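Local coordinates for fimbrial protein MyfA (PDB 5LND) that polymerises into the Myf fimbriae of Yersinia enterocolitica as their major subunit, building adhesive surface fibres that are a probable virulence factor, at residues B[23-28]-B[124-129]; B[33-38]-B[105-110]; B[60-65]-B[85-90]. All coordinates share one frame; numbering follows the deposited sequence.

Interaction 1: B[23-28]-B[124-129]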
loop_
_atom_site.group_PDB
_atom_site.type_symbol
_atom_site.label_atom_id
_atom_site.label_comp_id
_atom_site.label_asym_id
_atom_site.label_seq_id
_atom_site.Cartn_x
_atom_site.Cartn_y
_atom_site.Cartn_z
ATOM N N PRO B 23 -2.857 12.473 14.384
ATOM C CA PRO B 23 -2.236 13.569 13.629
ATOM C C PRO B 23 -0.993 13.129 12.867
ATOM O O PRO B 23 -0.156 12.393 13.391
ATOM C CB PRO B 23 -1.862 14.577 14.721
ATOM C CG PRO B 23 -2.852 14.313 15.810
ATOM C CD PRO B 23 -3.033 12.825 15.803
ATOM N N ALA B 24 -0.883 13.583 11.625
ATOM C CA ALA B 24 0.242 13.221 10.772
ATOM C C ALA B 24 0.925 14.443 10.165
ATOM O O ALA B 24 2.151 14.489 10.064
ATOM C CB ALA B 24 -0.207 12.269 9.682
ATOM N N PHE B 25 0.121 15.411 9.738
ATOM C CA PHE B 25 0.640 16.626 9.122
ATOM C C PHE B 25 -0.067 17.859 9.659
ATOM O O PHE B 25 -1.235 17.799 10.042
ATOM C CB PHE B 25 0.458 16.600 7.599
ATOM C CG PHE B 25 1.263 15.546 6.889
ATOM C CD1 PHE B 25 2.650 15.602 6.861
ATOM C CD2 PHE B 25 0.627 14.518 6.215
ATOM C CE1 PHE B 25 3.382 14.628 6.199
ATOM C CE2 PHE B 25 1.355 13.558 5.544
ATOM C CZ PHE B 25 2.733 13.616 5.541
ATOM N N HIS B 26 0.649 18.978 9.666
ATOM C CA HIS B 26 0.051 20.254 10.020
ATOM C C HIS B 26 0.306 21.275 8.925
ATOM O O HIS B 26 1.433 21.402 8.438
ATOM C CB HIS B 26 0.597 20.763 11.347
ATOM C CG HIS B 26 -0.026 22.046 11.803
ATOM N ND1 HIS B 26 -1.329 22.129 12.248
ATOM C CD2 HIS B 26 0.480 23.301 11.893
ATOM C CE1 HIS B 26 -1.598 23.375 12.591
ATOM N NE2 HIS B 26 -0.517 24.107 12.385
ATOM N N LEU B 27 -0.744 22.001 8.553
ATOM C CA LEU B 27 -0.681 22.946 7.449
ATOM C C LEU B 27 -1.088 24.332 7.908
ATOM O O LEU B 27 -2.040 24.476 8.669
ATOM C CB LEU B 27 -1.618 22.492 6.329
ATOM C CG LEU B 27 -1.933 23.531 5.250
ATOM C CD1 LEU B 27 -0.735 23.805 4.394
ATOM C CD2 LEU B 27 -3.088 23.062 4.410
ATOM N N VAL B 28 -0.360 25.349 7.452
ATOM C CA VAL B 28 -0.718 26.735 7.735
ATOM C C VAL B 28 -0.716 27.556 6.458
ATOM O O VAL B 28 0.317 27.699 5.813
ATOM C CB VAL B 28 0.254 27.381 8.739
ATOM C CG1 VAL B 28 -0.174 28.799 9.039
ATOM C CG2 VAL B 28 0.293 26.574 10.016
ATOM N N ILE B 124 3.364 21.851 -1.844
ATOM C CA ILE B 124 3.777 21.431 -0.518
ATOM C C ILE B 124 4.246 19.982 -0.568
ATOM O O ILE B 124 3.873 19.234 -1.472
ATOM C CB ILE B 124 2.645 21.588 0.508
ATOM C CG1 ILE B 124 1.366 20.924 0.006
ATOM C CG2 ILE B 124 2.401 23.054 0.815
ATOM C CD1 ILE B 124 0.276 20.899 1.028
ATOM N N SER B 125 5.071 19.599 0.401
ATOM C CA SER B 125 5.616 18.246 0.469
ATOM C C SER B 125 6.132 17.990 1.888
ATOM O O SER B 125 6.838 18.825 2.467
ATOM C CB SER B 125 6.729 18.062 -0.577
ATOM O OG SER B 125 7.201 16.730 -0.637
ATOM N N ALA B 126 5.742 16.857 2.463
ATOM C CA ALA B 126 6.232 16.460 3.783
ATOM C C ALA B 126 6.171 14.942 3.946
ATOM O O ALA B 126 5.390 14.267 3.277
ATOM C CB ALA B 126 5.445 17.147 4.891
ATOM N N THR B 127 7.001 14.405 4.834
ATOM C CA THR B 127 6.990 12.972 5.091
ATOM C C THR B 127 6.815 12.712 6.576
ATOM O O THR B 127 7.394 13.408 7.398
ATOM C CB THR B 127 8.273 12.274 4.579
ATOM O OG1 THR B 127 9.394 12.727 5.338
ATOM C CG2 THR B 127 8.513 12.568 3.112
ATOM N N LYS B 128 5.989 11.727 6.910
ATOM C CA LYS B 128 5.753 11.357 8.297
ATOM C C LYS B 128 6.222 9.919 8.490
ATOM O O LYS B 128 6.014 9.064 7.629
ATOM C CB LYS B 128 4.268 11.495 8.629
ATOM C CG LYS B 128 3.859 11.026 10.008
ATOM C CD LYS B 128 4.400 11.944 11.075
ATOM C CE LYS B 128 3.916 11.506 12.431
ATOM N NZ LYS B 128 4.591 12.282 13.481
ATOM N N THR B 129 6.882 9.657 9.608
ATOM C CA THR B 129 7.422 8.331 9.859
ATOM C C THR B 129 6.394 7.487 10.586
ATOM O O THR B 129 5.743 7.961 11.509
ATOM C CB THR B 129 8.701 8.416 10.701
ATOM O OG1 THR B 129 9.667 9.213 10.010
ATOM C CG2 THR B 129 9.279 7.035 10.966
#

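Interaction 2: B[33-38]-B[105-110]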
loop_
_atom_site.group_PDB
_atom_site.type_symbol
_atom_site.label_atom_id
_atom_site.label_comp_id
_atom_site.label_asym_id
_atom_site.label_seq_id
_atom_site.Cartn_x
_atom_site.Cartn_y
_atom_site.Cartn_z
ATOM N N GLY B 33 -3.859 39.814 2.808
ATOM C CA GLY B 33 -4.521 40.387 1.652
ATOM C C GLY B 33 -5.891 39.769 1.490
ATOM O O GLY B 33 -6.138 38.669 1.982
ATOM N N GLU B 34 -6.788 40.474 0.808
ATOM C CA GLU B 34 -8.168 40.018 0.670
ATOM C C GLU B 34 -8.275 38.784 -0.234
ATOM O O GLU B 34 -7.730 38.769 -1.337
ATOM C CB GLU B 34 -9.046 41.150 0.131
ATOM C CG GLU B 34 -10.535 40.819 0.096
ATOM C CD GLU B 34 -11.337 41.728 -0.823
ATOM O OE1 GLU B 34 -10.758 42.310 -1.763
ATOM O OE2 GLU B 34 -12.558 41.848 -0.610
ATOM N N HIS B 35 -8.974 37.755 0.246
ATOM C CA HIS B 35 -9.159 36.499 -0.497
ATOM C C HIS B 35 -10.415 35.749 -0.058
ATOM O O HIS B 35 -10.912 35.963 1.040
ATOM C CB HIS B 35 -7.937 35.595 -0.329
ATOM C CG HIS B 35 -7.663 35.204 1.091
ATOM N ND1 HIS B 35 -6.938 35.998 1.953
ATOM C CD2 HIS B 35 -8.009 34.103 1.800
ATOM C CE1 HIS B 35 -6.853 35.405 3.131
ATOM N NE2 HIS B 35 -7.496 34.255 3.065
ATOM N N LYS B 36 -10.914 34.857 -0.910
ATOM C CA LYS B 36 -12.114 34.087 -0.590
ATOM C C LYS B 36 -11.829 32.832 0.229
ATOM O O LYS B 36 -12.466 32.592 1.254
ATOM C CB LYS B 36 -12.861 33.704 -1.862
ATOM C CG LYS B 36 -14.240 33.151 -1.603
ATOM C CD LYS B 36 -14.905 32.717 -2.892
ATOM C CE LYS B 36 -16.297 32.168 -2.635
ATOM N NZ LYS B 36 -16.880 31.670 -3.895
ATOM N N GLY B 37 -10.870 32.033 -0.222
ATOM C CA GLY B 37 -10.565 30.785 0.452
ATOM C C GLY B 37 -9.336 30.106 -0.106
ATOM O O GLY B 37 -8.517 30.738 -0.773
ATOM N N TRP B 38 -9.214 28.811 0.178
ATOM C CA TRP B 38 -8.047 28.026 -0.216
ATOM C C TRP B 38 -8.430 26.667 -0.806
ATOM O O TRP B 38 -9.477 26.111 -0.488
ATOM C CB TRP B 38 -7.130 27.796 0.995
ATOM C CG TRP B 38 -6.741 29.044 1.742
ATOM C CD1 TRP B 38 -7.450 29.667 2.724
ATOM C CD2 TRP B 38 -5.546 29.813 1.563
ATOM N NE1 TRP B 38 -6.770 30.774 3.171
ATOM C CE2 TRP B 38 -5.598 30.886 2.470
ATOM C CE3 TRP B 38 -4.437 29.695 0.724
ATOM C CZ2 TRP B 38 -4.578 31.838 2.560
ATOM C CZ3 TRP B 38 -3.435 30.630 0.818
ATOM C CH2 TRP B 38 -3.510 31.689 1.724
ATOM N N VAL B 105 -1.044 24.007 -2.859
ATOM C CA VAL B 105 -1.944 24.921 -2.178
ATOM C C VAL B 105 -2.346 26.035 -3.131
ATOM O O VAL B 105 -1.518 26.528 -3.881
ATOM C CB VAL B 105 -1.290 25.509 -0.930
ATOM C CG1 VAL B 105 -2.230 26.470 -0.245
ATOM C CG2 VAL B 105 -0.928 24.394 0.018
ATOM N N GLU B 106 -3.621 26.412 -3.111
ATOM C CA GLU B 106 -4.112 27.500 -3.947
ATOM C C GLU B 106 -4.973 28.493 -3.160
ATOM O O GLU B 106 -5.906 28.098 -2.470
ATOM C CB GLU B 106 -4.925 26.938 -5.110
ATOM C CG GLU B 106 -4.200 25.944 -5.984
ATOM C CD GLU B 106 -5.106 25.373 -7.049
ATOM O OE1 GLU B 106 -6.334 25.398 -6.835
ATOM O OE2 GLU B 106 -4.601 24.910 -8.095
ATOM N N GLU B 107 -4.658 29.779 -3.276
ATOM C CA GLU B 107 -5.478 30.836 -2.694
ATOM C C GLU B 107 -6.376 31.407 -3.777
ATOM O O GLU B 107 -5.893 31.752 -4.854
ATOM C CB GLU B 107 -4.588 31.954 -2.158
ATOM C CG GLU B 107 -5.349 33.132 -1.561
ATOM C CD GLU B 107 -4.452 34.318 -1.229
ATOM O OE1 GLU B 107 -3.325 34.396 -1.749
ATOM O OE2 GLU B 107 -4.881 35.180 -0.444
ATOM N N TYR B 108 -7.674 31.524 -3.497
ATOM C CA TYR B 108 -8.597 32.064 -4.494
ATOM C C TYR B 108 -9.357 33.309 -4.039
ATOM O O TYR B 108 -9.405 33.626 -2.854
ATOM C CB TYR B 108 -9.546 30.984 -5.041
ATOM C CG TYR B 108 -10.383 30.255 -4.013
ATOM C CD1 TYR B 108 -11.512 30.838 -3.460
ATOM C CD2 TYR B 108 -10.066 28.963 -3.634
ATOM C CE1 TYR B 108 -12.283 30.165 -2.539
ATOM C CE2 TYR B 108 -10.831 28.279 -2.712
ATOM C CZ TYR B 108 -11.934 28.886 -2.160
ATOM O OH TYR B 108 -12.704 28.212 -1.236
ATOM N N VAL B 109 -9.926 34.024 -5.005
ATOM C CA VAL B 109 -10.711 35.211 -4.709
ATOM C C VAL B 109 -12.108 35.082 -5.269
ATOM O O VAL B 109 -12.368 34.221 -6.110
ATOM C CB VAL B 109 -10.079 36.517 -5.260
ATOM C CG1 VAL B 109 -8.754 36.806 -4.584
ATOM C CG2 VAL B 109 -9.947 36.478 -6.789
ATOM N N GLU B 110 -13.000 35.945 -4.791
ATOM C CA GLU B 110 -14.359 36.038 -5.311
ATOM C C GLU B 110 -14.350 36.576 -6.738
ATOM O O GLU B 110 -13.704 37.585 -7.026
ATOM C CB GLU B 110 -15.207 36.956 -4.428
ATOM C CG GLU B 110 -15.516 36.406 -3.039
ATOM C CD GLU B 110 -14.969 37.278 -1.909
ATOM O OE1 GLU B 110 -14.902 38.516 -2.070
ATOM O OE2 GLU B 110 -14.604 36.719 -0.855
#

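Interaction 3: B[60-65]-B[85-90]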
loop_
_atom_site.group_PDB
_atom_site.type_symbol
_atom_site.label_atom_id
_atom_site.label_comp_id
_atom_site.label_asym_id
_atom_site.label_seq_id
_atom_site.Cartn_x
_atom_site.Cartn_y
_atom_site.Cartn_z
ATOM N N ASP B 60 -5.054 6.873 3.905
ATOM C CA ASP B 60 -5.943 8.013 3.709
ATOM C C ASP B 60 -5.668 9.131 4.699
ATOM O O ASP B 60 -5.301 8.874 5.845
ATOM C CB ASP B 60 -7.400 7.576 3.832
ATOM C CG ASP B 60 -7.809 6.623 2.740
ATOM O OD1 ASP B 60 -7.175 6.653 1.669
ATOM O OD2 ASP B 60 -8.760 5.843 2.953
ATOM N N LEU B 61 -5.838 10.371 4.247
ATOM C CA LEU B 61 -5.711 11.537 5.114
ATOM C C LEU B 61 -7.081 12.158 5.343
ATOM O O LEU B 61 -7.946 12.091 4.474
ATOM C CB LEU B 61 -4.760 12.553 4.502
ATOM C CG LEU B 61 -3.317 12.094 4.423
ATOM C CD1 LEU B 61 -2.473 13.200 3.809
ATOM C CD2 LEU B 61 -2.814 11.707 5.799
ATOM N N HIS B 62 -7.272 12.738 6.522
ATOM C CA HIS B 62 -8.526 13.378 6.885
ATOM C C HIS B 62 -8.233 14.668 7.616
ATOM O O HIS B 62 -7.203 14.805 8.270
ATOM C CB HIS B 62 -9.346 12.489 7.814
ATOM C CG HIS B 62 -9.512 11.091 7.325
ATOM N ND1 HIS B 62 -10.552 10.709 6.506
ATOM C CD2 HIS B 62 -8.775 9.979 7.543
ATOM C CE1 HIS B 62 -10.446 9.420 6.242
ATOM N NE2 HIS B 62 -9.373 8.954 6.858
ATOM N N THR B 63 -9.164 15.607 7.517
ATOM C CA THR B 63 -9.047 16.885 8.198
ATOM C C THR B 63 -10.435 17.336 8.626
ATOM O O THR B 63 -11.401 17.169 7.889
ATOM C CB THR B 63 -8.341 17.952 7.304
ATOM O OG1 THR B 63 -8.211 19.184 8.017
ATOM C CG2 THR B 63 -9.105 18.198 6.019
ATOM N N ASN B 64 -10.532 17.875 9.834
ATOM C CA ASN B 64 -11.800 18.365 10.344
ATOM C C ASN B 64 -11.940 19.860 10.112
ATOM O O ASN B 64 -12.919 20.471 10.530
ATOM C CB ASN B 64 -11.930 18.071 11.840
ATOM C CG ASN B 64 -12.082 16.592 12.142
ATOM O OD1 ASN B 64 -12.701 15.848 11.381
ATOM N ND2 ASN B 64 -11.514 16.157 13.263
ATOM N N GLU B 65 -10.948 20.442 9.451
ATOM C CA GLU B 65 -10.921 21.871 9.210
ATOM C C GLU B 65 -11.258 22.235 7.774
ATOM O O GLU B 65 -11.599 23.377 7.500
ATOM C CB GLU B 65 -9.551 22.449 9.572
ATOM C CG GLU B 65 -9.142 22.259 11.033
ATOM C CD GLU B 65 -8.667 20.858 11.323
ATOM O OE1 GLU B 65 -8.075 20.238 10.423
ATOM O OE2 GLU B 65 -8.907 20.366 12.437
ATOM N N THR B 85 -4.985 20.354 10.561
ATOM C CA THR B 85 -4.231 19.142 10.864
ATOM C C THR B 85 -4.805 17.990 10.051
ATOM O O THR B 85 -6.022 17.835 9.957
ATOM C CB THR B 85 -4.279 18.784 12.352
ATOM O OG1 THR B 85 -3.854 19.905 13.130
ATOM C CG2 THR B 85 -3.369 17.602 12.651
ATOM N N PHE B 86 -3.930 17.196 9.449
ATOM C CA PHE B 86 -4.368 16.015 8.733
ATOM C C PHE B 86 -4.054 14.797 9.577
ATOM O O PHE B 86 -2.898 14.561 9.937
ATOM C CB PHE B 86 -3.697 15.932 7.361
ATOM C CG PHE B 86 -4.076 17.053 6.438
ATOM C CD1 PHE B 86 -5.122 16.903 5.537
ATOM C CD2 PHE B 86 -3.387 18.264 6.475
ATOM C CE1 PHE B 86 -5.476 17.941 4.683
ATOM C CE2 PHE B 86 -3.736 19.310 5.627
ATOM C CZ PHE B 86 -4.783 19.145 4.732
ATOM N N PHE B 87 -5.090 14.037 9.908
ATOM C CA PHE B 87 -4.931 12.917 10.813
ATOM C C PHE B 87 -5.274 11.597 10.131
ATOM O O PHE B 87 -5.923 11.579 9.086
ATOM C CB PHE B 87 -5.802 13.117 12.051
ATOM C CG PHE B 87 -7.270 13.140 11.756
ATOM C CD1 PHE B 87 -7.995 11.964 11.686
ATOM C CD2 PHE B 87 -7.928 14.342 11.546
ATOM C CE1 PHE B 87 -9.333 11.984 11.406
ATOM C CE2 PHE B 87 -9.275 14.369 11.264
ATOM C CZ PHE B 87 -9.980 13.185 11.194
ATOM N N LEU B 88 -4.825 10.498 10.731
ATOM C CA LEU B 88 -5.189 9.165 10.279
ATOM C C LEU B 88 -6.394 8.718 11.096
ATOM O O LEU B 88 -6.480 9.018 12.280
ATOM C CB LEU B 88 -4.024 8.213 10.483
ATOM C CG LEU B 88 -2.692 8.672 9.912
ATOM C CD1 LEU B 88 -1.652 7.586 10.076
ATOM C CD2 LEU B 88 -2.851 9.065 8.454
ATOM N N ALA B 89 -7.336 8.020 10.474
ATOM C CA ALA B 89 -8.538 7.623 11.192
ATOM C C ALA B 89 -8.248 6.524 12.213
ATOM O O ALA B 89 -7.365 5.687 12.024
ATOM C CB ALA B 89 -9.630 7.197 10.229
ATOM N N ALA B 90 -8.998 6.545 13.307
ATOM C CA ALA B 90 -8.952 5.475 14.289
ATOM C C ALA B 90 -9.382 4.168 13.642
ATOM O O ALA B 90 -10.378 4.134 12.923
ATOM C CB ALA B 90 -9.871 5.797 15.431
HETATM O O HOH W 1 -6.774 7.286 7.918
#

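Interaction 1: B[23-28]-B[124-129]
The ring of Phe-25 leans on Ala-126, with its atom CE1 lying 3.5 Å from Ala-126 CB. Phe-25 holds CG beside its own backbone N and anti to the carbonyl carbon (chi1 -66°). Its CA-CB bond does not itself aim at strand 124-129; this rotation brings the end of the ring there. The methyl arrives obliquely to the ring, while Thr-127 N sits at the ring edge, near its plane. CZ continues along to Lys-128, 4.0 Å from Lys-128 CB. A large flat ring against a methyl suits this spot, because the small alanine leaves room for the phenyl to lie close to the opposing main chain. The ring also stacks with Phe-6 and touches Phe-101 and Met-51.

Lys-128 is the other main contributor. Its chain starts anti to the backbone N, bends at chi2 (69°) and then runs straight, bringing CD to 3.5 Å from Ala-24 O. Its methylenes run along Ala-24, and NZ is carried on to the backbone oxygens of Asn-11 and Thr-9, which bond it.

The two segments run nearly antiparallel, 156° between their directions, but their axes come no nearer than 7.3 Å and they exchange no backbone hydrogen bonds. Ala-24 and Phe-25 form a classic beta bulge opposite Phe-86 on the other flank of strand 22-30. In this Ig-like sandwich, strand 118-130 follows an untraced stretch that is probably a linker, and is probably the complementing donor strand. It pairs by backbone with strand 97-108 and presents Ile-124, Ala-126 and Lys-128 toward strand 22-30.

With apolar packing and lysine methylenes doing the work, the probable donor strand is held here largely by apolar packing, while the buried ammonium is paid for by carbonyl oxygens.

Interaction 2: B[33-38]-B[105-110]
Tyr-108 lays one face of its ring over Gly-37, whose CA stands 3.8 Å from the ring centroid, 26° off the normal, in a CH-pi contact. Glycine suits the place because it has no side chain to hold the ring off; the phenol can settle flat on the backbone. The tyrosine achieves this by keeping CG between its backbone N and carbonyl carbon (chi1 57°), which folds the ring back across the neighbouring strand, and its OH goes on to Asp-76. In the backbone, Tyr-108 N donates an almost straight bond to Gly-37 O, 3.0 Å long. Tyr-108 O takes Lys-36 N at 2.8 Å and, weakly, Gly-37 N, so Lys-36 and Gly-37 together form a classic beta bulge.

On the other face of the sheet, Trp-38 and Glu-107 are a non-hydrogen-bonded pair and lie side by side, pointing the same way. Glu-107 CG sits over the six-membered ring of Trp-38, 4.1 Å from its centroid, and the carboxylate is nearly parallel to the indole. This is one end of the Ig-like beta sandwich, where strands 37-52 and 97-108 pair antiparallel and the indole turns inward onto Met-29 and Phe-2. The carboxylate is bonded at OE1 by Asn-120. Its OE2 lies close to His-35, whose ND1 instead donates to Gly-33 O at 2.8 Å; Asp-31 is also near, which may favour protonation of one of the acids.

Toward solvent the fit slackens. The extended chain of Lys-36 sets CG at the edge of the Tyr-108 ring, and its CB lies 3.5 Å from Tyr-108 CD1, while its ammonium makes no salt bridge to Glu-110. Exposed Glu-34 and Glu-110 bring like charges together, Glu-34 OE2 lying 4.3 Å from Glu-110 OE1, Glu-110 being the last residue modelled before a gap.

Interaction 3: B[60-65]-B[85-90]
Glu-65 OE1 is gripped from opposite faces of its carboxylate plane: Thr-63 OG1 donates a short 2.6 Å bond to it, and Thr-85 N reaches it at 3.1 Å. The bend of the glutamate at chi2 (77°) curls the carboxylate back so that OE1 meets Thr-85 N.

The segment 60-65 leaves strand 58-60 of one sheet of the Ig-like sandwich and crosses to the edge of the other, where His-62 and Phe-87 form a single antiparallel bridge. Its two backbone bonds lie in the carbonyl planes, the shorter from Phe-87 N to His-62 O at 2.8 Å.

Phe-87 places its ring over this bridge, and His-62 CB rests on one face, 3.8 Å from the centroid. The imidazole is slid aside, so the two rings barely overlap. The Asn-64 side chain crosses that of Phe-87 at about a right angle, bringing ND2 to 3.5 Å from Phe-87 CE2. Inward, Leu-61 CD2 meets Leu-88 CD2 at 3.7 Å; these leucines and Phe-86 are apolar and suit the interior, where Trp-73 joins them. Thr-63 sets CB and CG2 against the Phe-86 ring while OG1 serves Glu-65.

Beyond the bridge a water accepts from Ala-89 N at 2.7 Å, donates to Asp-60 O, and accepts a weak bond from His-62 NE2 at the imidazole edge.

Interactions 1 and 3 are neighbours, their centres 11 Å apart, and are joined through adjacent strands of one sheet: Ala-24 N lies 2.8 Å from Phe-86 O, and Phe-25 O is 2.8 Å from Phe-86 N, both probable hydrogen bonds. Strand 22-30 bonds through its backbone to strand 81-88, while Phe-25 reaches across to strand 124-129. Interaction 2 lies farther along the sandwich, about 21 Å between centres from interaction 1, yet the two meet where Ile-124 CG2 packs 3.7 Å from Val-105 CG2. Interactions 2 and 3 do not touch, nearest atoms about 8 Å apart. Interaction 1 packs sheet on sheet, 2 pairs strands within one sheet, and 3 bridges onto an edge strand.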